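PaxB (PDB 6EK4) is probably one component of a two-component alpha-helical pore-forming toxin of the YaxAB type, acting with a partner protein to perforate target membranes. Local coordinates at residues R181-E186 with V231-K236; Q188-Q193 with K224-Q229; D198-Y203 with D211-A216. All blocks are in the same frame, centred on the assembly; numbering follows the deposited sequence.

Contact 1. Residues R181-E186 with V231-K236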
loop_
_atom_site.group_PDB
_atom_site.type_symbol
_atom_site.label_atom_id
_atom_site.label_comp_id
_atom_site.label_asym_id
_atom_site.label_seq_id
_atom_site.Cartn_x
_atom_site.Cartn_y
_atom_site.Cartn_z
ATOM N N ARG A 181 -45.671 9.201 8.896
ATOM C CA ARG A 181 -45.912 10.623 8.661
ATOM C C ARG A 181 -46.803 10.827 7.435
ATOM O O ARG A 181 -47.754 11.607 7.481
ATOM C CB ARG A 181 -44.580 11.364 8.483
ATOM C CG ARG A 181 -44.693 12.775 7.927
ATOM C CD ARG A 181 -43.336 13.456 7.889
ATOM N NE ARG A 181 -43.284 14.531 6.897
ATOM C CZ ARG A 181 -43.126 14.353 5.585
ATOM N NH1 ARG A 181 -43.006 13.130 5.068
ATOM N NH2 ARG A 181 -43.091 15.408 4.776
ATOM N N ASN A 182 -46.490 10.127 6.346
ATOM C CA ASN A 182 -47.256 10.250 5.102
ATOM C C ASN A 182 -48.696 9.744 5.213
ATOM O O ASN A 182 -49.564 10.185 4.461
ATOM C CB ASN A 182 -46.539 9.538 3.945
ATOM C CG ASN A 182 -45.315 10.296 3.454
ATOM O OD1 ASN A 182 -45.161 11.492 3.706
ATOM N ND2 ASN A 182 -44.437 9.598 2.742
ATOM N N LYS A 183 -48.944 8.826 6.146
ATOM C CA LYS A 183 -50.301 8.339 6.411
ATOM C C LYS A 183 -51.136 9.439 7.068
ATOM O O LYS A 183 -52.307 9.625 6.736
ATOM C CB LYS A 183 -50.270 7.102 7.315
ATOM C CG LYS A 183 -49.482 5.921 6.761
ATOM C CD LYS A 183 -50.348 4.849 6.122
ATOM C CE LYS A 183 -49.508 3.621 5.802
ATOM N NZ LYS A 183 -50.263 2.566 5.070
ATOM N N ILE A 184 -50.521 10.162 8.002
ATOM C CA ILE A 184 -51.164 11.293 8.673
ATOM C C ILE A 184 -51.389 12.456 7.702
ATOM O O ILE A 184 -52.407 13.143 7.777
ATOM C CB ILE A 184 -50.339 11.763 9.896
ATOM C CG1 ILE A 184 -50.350 10.678 10.979
ATOM C CG2 ILE A 184 -50.883 13.074 10.457
ATOM C CD1 ILE A 184 -49.442 10.961 12.155
ATOM N N ILE A 185 -50.442 12.671 6.794
ATOM C CA ILE A 185 -50.575 13.718 5.777
ATOM C C ILE A 185 -51.764 13.435 4.853
ATOM O O ILE A 185 -52.505 14.352 4.499
ATOM C CB ILE A 185 -49.271 13.895 4.963
ATOM C CG1 ILE A 185 -48.182 14.508 5.852
ATOM C CG2 ILE A 185 -49.499 14.785 3.743
ATOM C CD1 ILE A 185 -46.775 14.355 5.314
ATOM N N GLU A 186 -51.944 12.170 4.476
ATOM C CA GLU A 186 -53.081 11.767 3.643
ATOM C C GLU A 186 -54.412 11.952 4.373
ATOM O O GLU A 186 -55.415 12.300 3.751
ATOM C CB GLU A 186 -52.935 10.310 3.184
ATOM C CG GLU A 186 -51.804 10.069 2.191
ATOM C CD GLU A 186 -52.188 10.376 0.752
ATOM O OE1 GLU A 186 -51.724 9.648 -0.152
ATOM O OE2 GLU A 186 -52.947 11.340 0.518
ATOM N N VAL A 231 -55.440 8.250 11.809
ATOM C CA VAL A 231 -55.930 8.372 13.182
ATOM C C VAL A 231 -55.285 7.320 14.086
ATOM O O VAL A 231 -54.843 7.638 15.189
ATOM C CB VAL A 231 -57.473 8.256 13.245
ATOM C CG1 VAL A 231 -57.959 8.054 14.677
ATOM C CG2 VAL A 231 -58.118 9.494 12.635
ATOM N N GLU A 232 -55.232 6.077 13.612
ATOM C CA GLU A 232 -54.669 4.969 14.390
ATOM C C GLU A 232 -53.200 5.211 14.740
ATOM O O GLU A 232 -52.761 4.897 15.849
ATOM C CB GLU A 232 -54.808 3.647 13.623
ATOM C CG GLU A 232 -54.558 2.401 14.465
ATOM C CD GLU A 232 -54.272 1.164 13.627
ATOM O OE1 GLU A 232 -53.497 1.264 12.651
ATOM O OE2 GLU A 232 -54.809 0.084 13.954
ATOM N N ILE A 233 -52.450 5.767 13.790
ATOM C CA ILE A 233 -51.035 6.077 13.992
ATOM C C ILE A 233 -50.867 7.244 14.963
ATOM O O ILE A 233 -50.073 7.165 15.899
ATOM C CB ILE A 233 -50.330 6.403 12.655
ATOM C CG1 ILE A 233 -50.288 5.156 11.763
ATOM C CG2 ILE A 233 -48.916 6.920 12.896
ATOM C CD1 ILE A 233 -50.066 5.455 10.296
ATOM N N ALA A 234 -51.617 8.319 14.733
ATOM C CA ALA A 234 -51.545 9.513 15.576
ATOM C C ALA A 234 -51.906 9.209 17.027
ATOM O O ALA A 234 -51.248 9.690 17.947
ATOM C CB ALA A 234 -52.454 10.604 15.026
ATOM N N LYS A 235 -52.954 8.411 17.222
ATOM C CA LYS A 235 -53.387 8.011 18.562
ATOM C C LYS A 235 -52.301 7.230 19.306
ATOM O O LYS A 235 -52.101 7.432 20.504
ATOM C CB LYS A 235 -54.674 7.181 18.485
ATOM C CG LYS A 235 -55.922 8.004 18.206
ATOM C CD LYS A 235 -57.138 7.131 17.929
ATOM C CE LYS A 235 -57.604 6.388 19.172
ATOM N NZ LYS A 235 -58.860 5.627 18.928
ATOM N N LYS A 236 -51.602 6.353 18.590
ATOM C CA LYS A 236 -50.528 5.545 19.173
ATOM C C LYS A 236 -49.326 6.398 19.590
ATOM O O LYS A 236 -48.664 6.101 20.585
ATOM C CB LYS A 236 -50.086 4.463 18.181
ATOM C CG LYS A 236 -49.138 3.422 18.760
ATOM C CD LYS A 236 -48.979 2.240 17.815
ATOM C CE LYS A 236 -48.009 1.202 18.361
ATOM N NZ LYS A 236 -46.596 1.677 18.368
#

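Contact 2. Residues Q188-Q193 with K224-Q229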
loop_
_atom_site.group_PDB
_atom_site.type_symbol
_atom_site.label_atom_id
_atom_site.label_comp_id
_atom_site.label_asym_id
_atom_site.label_seq_id
_atom_site.Cartn_x
_atom_site.Cartn_y
_atom_site.Cartn_z
ATOM N N GLN A 188 -54.998 14.289 6.710
ATOM C CA GLN A 188 -55.227 15.731 6.694
ATOM C C GLN A 188 -55.756 16.202 5.341
ATOM O O GLN A 188 -56.651 17.044 5.284
ATOM C CB GLN A 188 -53.938 16.480 7.051
ATOM C CG GLN A 188 -53.553 16.361 8.517
ATOM C CD GLN A 188 -52.233 17.038 8.841
ATOM O OE1 GLN A 188 -51.273 16.959 8.072
ATOM N NE2 GLN A 188 -52.176 17.699 9.994
ATOM N N ASP A 189 -55.213 15.649 4.258
ATOM C CA ASP A 189 -55.630 16.027 2.905
ATOM C C ASP A 189 -57.112 15.742 2.656
ATOM O O ASP A 189 -57.820 16.595 2.124
ATOM C CB ASP A 189 -54.769 15.327 1.843
ATOM C CG ASP A 189 -53.351 15.890 1.764
ATOM O OD1 ASP A 189 -53.050 16.885 2.460
ATOM O OD2 ASP A 189 -52.534 15.334 0.997
ATOM N N VAL A 190 -57.579 14.555 3.043
ATOM C CA VAL A 190 -59.001 14.207 2.884
ATOM C C VAL A 190 -59.901 15.009 3.835
ATOM O O VAL A 190 -61.054 15.293 3.508
ATOM C CB VAL A 190 -59.272 12.687 3.034
ATOM C CG1 VAL A 190 -58.538 11.909 1.951
ATOM C CG2 VAL A 190 -58.890 12.169 4.416
ATOM N N ILE A 191 -59.371 15.369 5.003
ATOM C CA ILE A 191 -60.073 16.254 5.938
ATOM C C ILE A 191 -60.175 17.661 5.349
ATOM O O ILE A 191 -61.243 18.273 5.371
ATOM C CB ILE A 191 -59.364 16.303 7.314
ATOM C CG1 ILE A 191 -59.550 14.970 8.046
ATOM C CG2 ILE A 191 -59.901 17.442 8.174
ATOM C CD1 ILE A 191 -58.578 14.744 9.184
ATOM N N ARG A 192 -59.061 18.161 4.824
ATOM C CA ARG A 192 -59.005 19.498 4.232
ATOM C C ARG A 192 -59.789 19.593 2.919
ATOM O O ARG A 192 -60.438 20.607 2.655
ATOM C CB ARG A 192 -57.544 19.913 4.011
ATOM C CG ARG A 192 -56.795 20.235 5.300
ATOM C CD ARG A 192 -55.303 19.934 5.197
ATOM N NE ARG A 192 -54.497 20.644 6.193
ATOM C CZ ARG A 192 -54.498 20.398 7.506
ATOM N NH1 ARG A 192 -55.273 19.452 8.034
ATOM N NH2 ARG A 192 -53.716 21.117 8.306
ATOM N N GLN A 193 -59.731 18.538 2.109
ATOM C CA GLN A 193 -60.390 18.521 0.799
ATOM C C GLN A 193 -61.915 18.493 0.912
ATOM O O GLN A 193 -62.605 19.196 0.172
ATOM C CB GLN A 193 -59.909 17.316 -0.021
ATOM C CG GLN A 193 -60.477 17.232 -1.433
ATOM C CD GLN A 193 -60.031 15.981 -2.174
ATOM O OE1 GLN A 193 -59.000 15.387 -1.855
ATOM N NE2 GLN A 193 -60.811 15.577 -3.173
ATOM N N LYS A 224 -62.271 6.925 3.770
ATOM C CA LYS A 224 -62.521 6.078 4.933
ATOM C C LYS A 224 -61.257 5.319 5.348
ATOM O O LYS A 224 -61.026 5.092 6.536
ATOM C CB LYS A 224 -63.666 5.106 4.631
ATOM C CG LYS A 224 -64.328 4.490 5.850
ATOM C CD LYS A 224 -65.736 4.002 5.537
ATOM C CE LYS A 224 -65.765 3.016 4.377
ATOM N NZ LYS A 224 -67.082 2.337 4.251
ATOM N N GLN A 225 -60.440 4.945 4.366
ATOM C CA GLN A 225 -59.178 4.250 4.628
ATOM C C GLN A 225 -58.105 5.237 5.090
ATOM O O GLN A 225 -57.284 4.913 5.948
ATOM C CB GLN A 225 -58.697 3.502 3.377
ATOM C CG GLN A 225 -58.122 2.121 3.652
ATOM C CD GLN A 225 -59.205 1.083 3.901
ATOM O OE1 GLN A 225 -59.869 1.099 4.937
ATOM N NE2 GLN A 225 -59.387 0.173 2.947
ATOM N N ALA A 226 -58.115 6.437 4.511
ATOM C CA ALA A 226 -57.157 7.482 4.869
ATOM C C ALA A 226 -57.307 7.907 6.329
ATOM O O ALA A 226 -56.327 7.933 7.071
ATOM C CB ALA A 226 -57.316 8.685 3.951
ATOM N N ILE A 227 -58.536 8.223 6.730
ATOM C CA ILE A 227 -58.821 8.658 8.100
ATOM C C ILE A 227 -58.422 7.571 9.098
ATOM O O ILE A 227 -57.680 7.835 10.044
ATOM C CB ILE A 227 -60.318 9.010 8.295
ATOM C CG1 ILE A 227 -60.730 10.201 7.416
ATOM C CG2 ILE A 227 -60.623 9.313 9.761
ATOM C CD1 ILE A 227 -60.250 11.551 7.906
ATOM N N LYS A 228 -58.908 6.352 8.874
ATOM C CA LYS A 228 -58.656 5.228 9.782
ATOM C C LYS A 228 -57.161 4.981 10.007
ATOM O O LYS A 228 -56.736 4.732 11.134
ATOM C CB LYS A 228 -59.309 3.948 9.248
ATOM C CG LYS A 228 -59.413 2.823 10.270
ATOM C CD LYS A 228 -59.126 1.469 9.636
ATOM C CE LYS A 228 -59.454 0.315 10.572
ATOM N NZ LYS A 228 -60.904 -0.020 10.563
ATOM N N GLN A 229 -56.374 5.050 8.935
ATOM C CA GLN A 229 -54.936 4.784 9.017
ATOM C C GLN A 229 -54.181 5.883 9.768
ATOM O O GLN A 229 -53.372 5.590 10.651
ATOM C CB GLN A 229 -54.336 4.598 7.617
ATOM C CG GLN A 229 -54.675 3.262 6.971
ATOM C CD GLN A 229 -54.156 3.142 5.548
ATOM O OE1 GLN A 229 -53.167 3.775 5.177
ATOM N NE2 GLN A 229 -54.822 2.321 4.744
#

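Contact 3. Residues D198-Y203 with D211-A216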
loop_
_atom_site.group_PDB
_atom_site.type_symbol
_atom_site.label_atom_id
_atom_site.label_comp_id
_atom_site.label_asym_id
_atom_site.label_seq_id
_atom_site.Cartn_x
_atom_site.Cartn_y
_atom_site.Cartn_z
ATOM N N ASP A 198 -65.392 21.385 9.205
ATOM C CA ASP A 198 -66.570 22.250 9.152
ATOM C C ASP A 198 -67.819 21.510 9.647
ATOM O O ASP A 198 -68.624 22.078 10.384
ATOM C CB ASP A 198 -66.780 22.769 7.721
ATOM C CG ASP A 198 -67.741 23.954 7.647
ATOM O OD1 ASP A 198 -68.095 24.354 6.517
ATOM O OD2 ASP A 198 -68.139 24.494 8.703
ATOM N N MET A 199 -67.973 20.250 9.241
ATOM C CA MET A 199 -69.103 19.423 9.676
ATOM C C MET A 199 -68.941 18.966 11.122
ATOM O O MET A 199 -69.772 19.274 11.978
ATOM C CB MET A 199 -69.251 18.183 8.789
ATOM C CG MET A 199 -69.793 18.444 7.395
ATOM S SD MET A 199 -70.256 16.903 6.575
ATOM C CE MET A 199 -71.771 16.489 7.436
ATOM N N PHE A 200 -67.867 18.221 11.377
ATOM C CA PHE A 200 -67.631 17.605 12.681
ATOM C C PHE A 200 -66.715 18.493 13.518
ATOM O O PHE A 200 -65.537 18.651 13.199
ATOM C CB PHE A 200 -67.013 16.213 12.509
ATOM C CG PHE A 200 -67.800 15.306 11.602
ATOM C CD1 PHE A 200 -67.562 15.293 10.232
ATOM C CD2 PHE A 200 -68.780 14.466 12.113
ATOM C CE1 PHE A 200 -68.286 14.462 9.391
ATOM C CE2 PHE A 200 -69.506 13.631 11.277
ATOM C CZ PHE A 200 -69.259 13.629 9.915
ATOM N N LYS A 201 -67.261 19.074 14.584
ATOM C CA LYS A 201 -66.516 20.009 15.426
ATOM C C LYS A 201 -65.420 19.302 16.215
ATOM O O LYS A 201 -65.641 18.215 16.749
ATOM C CB LYS A 201 -67.451 20.717 16.411
ATOM C CG LYS A 201 -68.511 21.593 15.769
ATOM C CD LYS A 201 -69.282 22.367 16.828
ATOM C CE LYS A 201 -70.350 23.255 16.214
ATOM N NZ LYS A 201 -70.959 24.169 17.221
ATOM N N ASP A 202 -64.243 19.925 16.275
ATOM C CA ASP A 202 -63.139 19.493 17.144
ATOM C C ASP A 202 -62.586 18.098 16.842
ATOM O O ASP A 202 -61.422 17.963 16.468
ATOM C CB ASP A 202 -63.546 19.583 18.622
ATOM C CG ASP A 202 -63.945 20.990 19.034
ATOM O OD1 ASP A 202 -63.142 21.924 18.824
ATOM O OD2 ASP A 202 -65.059 21.160 19.574
ATOM N N TYR A 203 -63.413 17.069 17.022
ATOM C CA TYR A 203 -62.975 15.683 16.846
ATOM C C TYR A 203 -63.130 15.189 15.412
ATOM O O TYR A 203 -64.066 15.568 14.707
ATOM C CB TYR A 203 -63.733 14.763 17.804
ATOM C CG TYR A 203 -63.366 14.998 19.250
ATOM C CD1 TYR A 203 -64.113 15.860 20.048
ATOM C CD2 TYR A 203 -62.256 14.376 19.814
ATOM C CE1 TYR A 203 -63.774 16.085 21.373
ATOM C CE2 TYR A 203 -61.908 14.593 21.137
ATOM C CZ TYR A 203 -62.669 15.448 21.913
ATOM O OH TYR A 203 -62.326 15.668 23.227
ATOM N N ASP A 211 -69.623 6.977 6.203
ATOM C CA ASP A 211 -70.519 6.246 5.299
ATOM C C ASP A 211 -71.776 7.041 4.953
ATOM O O ASP A 211 -72.281 6.959 3.832
ATOM C CB ASP A 211 -70.933 4.903 5.911
ATOM C CG ASP A 211 -69.796 3.905 5.950
ATOM O OD1 ASP A 211 -69.987 2.762 5.484
ATOM O OD2 ASP A 211 -68.707 4.266 6.440
ATOM N N LYS A 212 -72.270 7.817 5.916
ATOM C CA LYS A 212 -73.532 8.542 5.766
ATOM C C LYS A 212 -73.411 9.811 4.914
ATOM O O LYS A 212 -74.422 10.436 4.596
ATOM C CB LYS A 212 -74.097 8.893 7.146
ATOM C CG LYS A 212 -74.371 7.686 8.033
ATOM C CD LYS A 212 -74.677 8.102 9.462
ATOM C CE LYS A 212 -74.822 6.903 10.383
ATOM N NZ LYS A 212 -75.162 7.310 11.774
ATOM N N LEU A 213 -72.185 10.188 4.552
ATOM C CA LEU A 213 -71.944 11.369 3.719
ATOM C C LEU A 213 -72.368 11.125 2.270
ATOM O O LEU A 213 -72.261 10.006 1.766
ATOM C CB LEU A 213 -70.461 11.752 3.749
ATOM C CG LEU A 213 -69.866 12.132 5.106
ATOM C CD1 LEU A 213 -68.346 12.133 5.040
ATOM C CD2 LEU A 213 -70.388 13.484 5.567
ATOM N N ASP A 214 -72.838 12.182 1.610
ATOM C CA ASP A 214 -73.226 12.110 0.201
ATOM C C ASP A 214 -71.977 12.100 -0.673
ATOM O O ASP A 214 -71.501 13.148 -1.114
ATOM C CB ASP A 214 -74.134 13.289 -0.175
ATOM C CG ASP A 214 -74.616 13.228 -1.621
ATOM O OD1 ASP A 214 -74.833 14.304 -2.218
ATOM O OD2 ASP A 214 -74.778 12.113 -2.163
ATOM N N LEU A 215 -71.448 10.904 -0.910
ATOM C CA LEU A 215 -70.256 10.724 -1.734
ATOM C C LEU A 215 -70.399 9.500 -2.629
ATOM O O LEU A 215 -71.155 8.578 -2.320
ATOM C CB LEU A 215 -69.017 10.569 -0.849
ATOM C CG LEU A 215 -68.517 11.831 -0.143
ATOM C CD1 LEU A 215 -67.498 11.469 0.927
ATOM C CD2 LEU A 215 -67.926 12.818 -1.139
ATOM N N ALA A 216 -69.666 9.503 -3.740
ATOM C CA ALA A 216 -69.590 8.337 -4.612
ATOM C C ALA A 216 -68.912 7.200 -3.855
ATOM O O ALA A 216 -68.036 7.435 -3.021
ATOM C CB ALA A 216 -68.822 8.667 -5.883
#

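Contact 1. Residues R181-E186 with V231-K236
Lys183, whose aliphatic stem lies against Ile233, turns its outer chain away from that residue, and NZ is hydrogen-bonded to OE1 of Gln229, one helical turn before Ile233 on the same helix. The shortest approach between side chains is at this stem: CD1 of Ile233 sits 3.4 Å from CB and 3.6 Å from CG of Lys183, the two side chains crossing at about a right angle. A bend in the lysine chain (chi2 -100°) directs its outer part toward the amide. Deeper in, the tip of Ile184 reaches between two neighbours: its CD1 is 4.1 Å from CG2 of Ile233 and 4.2 Å from CB of Ala234. With CG1 anti to its own carbonyl carbon (chi1 -67°), Ile184 can extend this methyl across, although its CB does not face the opposite helix. The axes of these two short helical segments pass 9.1 Å apart with their directions 122° from one another, and Ile184 and Ala234 are the residues whose CA atoms lie nearest, at 7.1 Å. Leu250 of helix 247-321 packs against both, making this a three-helix junction, and Arg181, whose CB points away from the other segment, forms a salt bridge through NE with Asp258. Carbon-carbon contacts of Lys183, Ile184, Ile233 and Ala234 make the crossing itself apolar, while the lysine ammonium at its margin ties the two helices together by a polar bond.

Contact 2. Residues Q188-Q193 with K224-Q229
Val190 and Ile191 meet Ala226 and Ile227 near the end of helix 149-193, in a helix-helix crossing that also packs on helix 247-321. CG2 of Val190 lies between two partners on the opposite helix, 3.9 Å from CB of Ala226 and 3.8 Å from CD1 of Ile227; its other branch, CG1, also meets the alanine methyl, at 4.0 Å. At the buried side, Ile227 folds at its second torsion (chi2 -75°), turning its terminal methyl toward Ile191, whose chain it crosses at about a right angle: CD1 of Ile227 stands 3.5 Å from CG1 of Ile191. The small alanine side chain is consistent with the close approach of the backbones, the CA atoms of Val190 and Ala226 being 7.3 Å apart. The axes of the two short segments pass at 9.2 Å, with 125° between their N-to-C directions. In the next shell, Leu196 of the short helix 196-199 touches both Ile191 and Ile227, Ile204 and Leu210 of the following loop reach Ile227, and Tyr247 and Leu250 lie against Ile191. Gln188, whose CB points away from the other segment, directs OE1 to NH1 of Arg254 and so anchors this helix to helix 247-321. Alongside the apolar patch, Ser187, which immediately precedes Gln188, has its OG hydrogen-bonded to the carbonyl O of Ala226.

Contact 3. Residues D198-Y203 with D211-A216
The ring of Phe200 meets Leu213 at its edge: the methyl CD2 lies near the ring plane, 4.5 Å from CE1, and does not sit over a face. Pro205 and Asp209, in the loop that joins the two segments, also touch the phenylalanine side chain. The same leucine methyl has a closer partner in Met199, with CD2 of Leu213 3.6 Å from SD and 3.8 Å from CE. Met199 and Leu213 extend from their backbones in opposing directions and slide past one another, and the turn of the methionine chain at its last torsion (chi3 74°) brings CE alongside CD2 together with the sulfur. One branch of one leucine thus makes the whole contact, bridging a thioether and an aromatic edge. The backbones stay well apart: even the nearest pair of CA atoms, those of Met199 and Leu213, is separated by 10.4 Å, and side chains alone span the interval.

Phe200 is also where the chain leaves the helical conformation after helix 196-199. Its carbonyl oxygen is hydrogen-bonded to the hydroxyl of Tyr247, and Asp202 forms a backbone hydrogen bond with the same tyrosine, so the outgoing loop is attached to the start of helix 247-321. On the other side, Asp211 pairs with Lys224, and Leu215 packs on Lys220 and Ile223, fastening the returning loop to helix 217-237. Within 211-216, Asp214 is the centre of an inverse gamma turn, and Ala216 takes the N-cap position of that helix. All three touching residues, Met199, Phe200 and Leu213, also meet a crystal neighbour, so the lattice may influence their conformation. This is an apolar surface contact across the loop that links helix 196-199 to helix 217-237, at an extremity of a long, predominantly alpha-helical molecule.

In the fold
Contacts 1 and 2 are successive levels of one crossing between helix 149-193 and helix 217-237, their centres 9 Å apart. Lys183 NZ, 3.1 Å from Gln229 OE1, joins them by a probable hydrogen bond. As the first helix runs forward and the second is followed backward, the pairing moves outward, and contact 3 closes the connecting loop beyond it. The centres of contacts 2 and 3 are 11 Å apart, joined by the salt bridge from Lys224 NZ to Asp211 OD1 (3.2 Å). Contacts 1 and 3 do not touch: their nearest atoms are about 8 Å apart. All lie at one end of the elongated chain, with centres 53, 60 and 71 Å from its centre in order.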